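Local atomic coordinates of ecdysteroid-phosphate phosphatase (Bombyx mori, PDB entry 3C7T), a protein that removes the phosphate from inactive ecdysteroid phosphates, chiefly ecdysone 22-phosphate, to release the active hormones, and also acts as a protein tyrosine phosphatase. Residues 80-85 / 186-191. Sequence-based numbering, arbitrary orientation.
Sequences VSIKHV and NVIFIG
Asn186, just ahead of strand 187-191, ties the loop leading into strand 84-87 to the centre of the sheet with both its side chain and its backbone. Asn186 ND2 gives a hydrogen bond of 2.9 Å to Ser81 O; the acceptor lies in the plane of the amide, whereas the donor sits above the plane of the Ser81 carbonyl. With CG turned beside its own backbone N (chi1 -64°), the amide reaches back along the loop, and OD1, at its other end, accepts from Trp6 N. A water accepts from Asn186 N and is hydrogen-bonded to Ser81 OG. Asn186 O takes two main-chain donors, Lys83 N and His84 N, the latter at 3.1 Å and nearly in line with the C=O; His84 ND1 adds a weak bond at 3.5 Å. Replacing Asn186 by a leucine would probably leave Ser81 O and Trp6 N without these mates and set the 80-83 loop freer to shift. Together with the His84 N bond, Ile188 N donating to His84 O at 2.9 Å brackets Val187 in parallel pairing, which continues to Val85 and Ile188; Val187 CA also approaches His84 O. His84 NE2 is satisfied by Asp183 OD2. On the face that carries Val85 and Ile188, Ile188 CG2 touches Val85 CG2 at 3.7 Å and, from the loop, Ile82 CG2 at 3.8 Å, while Ile190 CD1 meets Val85 CG1. Helix 91-104 covers this apolar group through Ala97, Phe100 and Leu104. Within the mixed sheet of this C-terminal phosphoglycerate mutase-like domain, strand 187-191 runs between 84-87 and 5-11, the latter ending at Arg11, next to His12, which carries the phosphoryl group in the catalytic intermediate.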
loop_
_atom_site.group_PDB
_atom_site.type_symbol
_atom_site.label_atom_id
_atom_site.label_comp_id
_atom_site.label_asym_id
_atom_site.label_seq_id
_atom_site.Cartn_x
_atom_site.Cartn_y
_atom_site.Cartn_z
ATOM N N VAL A 80 10.583 -5.595 19.388
ATOM C CA VAL A 80 9.880 -4.771 20.354
ATOM C C VAL A 80 8.427 -5.226 20.526
ATOM O O VAL A 80 7.681 -5.346 19.552
ATOM C CB VAL A 80 9.973 -3.249 20.026
ATOM C CG1 VAL A 80 9.217 -2.423 21.080
ATOM C CG2 VAL A 80 11.435 -2.806 19.959
ATOM N N SER A 81 8.040 -5.496 21.771
ATOM C CA SER A 81 6.666 -5.900 22.083
ATOM C C SER A 81 5.849 -4.671 22.479
ATOM O O SER A 81 6.422 -3.616 22.740
ATOM C CB SER A 81 6.664 -6.911 23.231
ATOM O OG SER A 81 7.404 -6.392 24.323
ATOM N N ILE A 82 4.523 -4.810 22.502
ATOM C CA ILE A 82 3.630 -3.771 22.997
ATOM C C ILE A 82 2.558 -4.454 23.850
ATOM O O ILE A 82 2.033 -5.523 23.502
ATOM C CB ILE A 82 3.009 -2.878 21.850
ATOM C CG1 ILE A 82 4.038 -1.890 21.292
ATOM C CG2 ILE A 82 1.887 -1.997 22.357
ATOM C CD1 ILE A 82 4.833 -2.420 20.171
ATOM N N LYS A 83 2.240 -3.853 24.982
ATOM C CA LYS A 83 1.244 -4.449 25.847
ATOM C C LYS A 83 0.022 -3.571 25.960
ATOM O O LYS A 83 -1.098 -4.069 26.104
ATOM C CB LYS A 83 1.862 -4.696 27.226
ATOM C CG LYS A 83 0.962 -5.439 28.195
ATOM C CD LYS A 83 1.793 -6.065 29.305
ATOM C CE LYS A 83 0.918 -6.773 30.344
ATOM N NZ LYS A 83 -0.043 -7.725 29.715
ATOM N N HIS A 84 0.241 -2.261 25.894
ATOM C CA HIS A 84 -0.807 -1.294 26.223
ATOM C C HIS A 84 -1.061 -0.398 25.016
ATOM O O HIS A 84 -0.190 0.389 24.637
ATOM C CB HIS A 84 -0.396 -0.467 27.433
ATOM C CG HIS A 84 0.047 -1.295 28.598
ATOM N ND1 HIS A 84 1.371 -1.411 28.970
ATOM C CD2 HIS A 84 -0.653 -2.074 29.457
ATOM C CE1 HIS A 84 1.464 -2.200 30.029
ATOM N NE2 HIS A 84 0.249 -2.617 30.342
ATOM N N VAL A 85 -2.248 -0.550 24.433
ATOM C CA VAL A 85 -2.601 0.093 23.165
ATOM C C VAL A 85 -3.833 0.971 23.386
ATOM O O VAL A 85 -4.898 0.484 23.806
ATOM C CB VAL A 85 -2.867 -0.952 22.051
ATOM C CG1 VAL A 85 -3.286 -0.279 20.746
ATOM C CG2 VAL A 85 -1.631 -1.827 21.821
ATOM N N ASN A 186 5.377 -1.857 27.317
ATOM C CA ASN A 186 5.462 -0.792 26.307
ATOM C C ASN A 186 4.077 -0.279 25.936
ATOM O O ASN A 186 3.095 -1.024 25.991
ATOM C CB ASN A 186 6.260 -1.256 25.066
ATOM C CG ASN A 186 7.731 -1.567 25.388
ATOM O OD1 ASN A 186 8.343 -0.926 26.245
ATOM N ND2 ASN A 186 8.297 -2.549 24.697
ATOM N N VAL A 187 4.001 1.007 25.594
ATOM C CA VAL A 187 2.727 1.694 25.365
ATOM C C VAL A 187 2.728 2.326 23.964
ATOM O O VAL A 187 3.759 2.812 23.506
ATOM C CB VAL A 187 2.508 2.808 26.397
ATOM C CG1 VAL A 187 1.183 3.563 26.167
ATOM C CG2 VAL A 187 2.530 2.244 27.799
ATOM N N ILE A 188 1.564 2.312 23.319
ATOM C CA ILE A 188 1.346 3.052 22.061
ATOM C C ILE A 188 0.022 3.821 22.071
ATOM O O ILE A 188 -1.024 3.295 22.484
ATOM C CB ILE A 188 1.503 2.174 20.798
ATOM C CG1 ILE A 188 1.534 3.058 19.529
ATOM C CG2 ILE A 188 0.432 1.083 20.723
ATOM C CD1 ILE A 188 2.071 2.356 18.272
ATOM N N PHE A 189 0.110 5.082 21.663
ATOM C CA PHE A 189 -1.049 5.966 21.503
ATOM C C PHE A 189 -1.264 6.137 20.002
ATOM O O PHE A 189 -0.369 6.630 19.306
ATOM C CB PHE A 189 -0.765 7.340 22.092
ATOM C CG PHE A 189 -0.512 7.330 23.587
ATOM C CD1 PHE A 189 -1.509 6.902 24.468
ATOM C CD2 PHE A 189 0.708 7.768 24.084
ATOM C CE1 PHE A 189 -1.288 6.904 25.849
ATOM C CE2 PHE A 189 0.953 7.782 25.476
ATOM C CZ PHE A 189 -0.050 7.329 26.346
ATOM N N ILE A 190 -2.419 5.700 19.514
ATOM C CA ILE A 190 -2.698 5.707 18.077
ATOM C C ILE A 190 -3.790 6.713 17.814
ATOM O O ILE A 190 -4.925 6.576 18.299
ATOM C CB ILE A 190 -3.035 4.303 17.561
ATOM C CG1 ILE A 190 -1.795 3.419 17.756
ATOM C CG2 ILE A 190 -3.487 4.372 16.076
ATOM C CD1 ILE A 190 -2.016 1.919 17.626
ATOM N N GLY A 191 -3.435 7.758 17.075
ATOM C CA GLY A 191 -4.306 8.926 16.998
ATOM C C GLY A 191 -4.134 9.745 15.736
ATOM O O GLY A 191 -4.231 9.239 14.623
HETATM O O HOH W 1 5.561 -4.802 26.131
#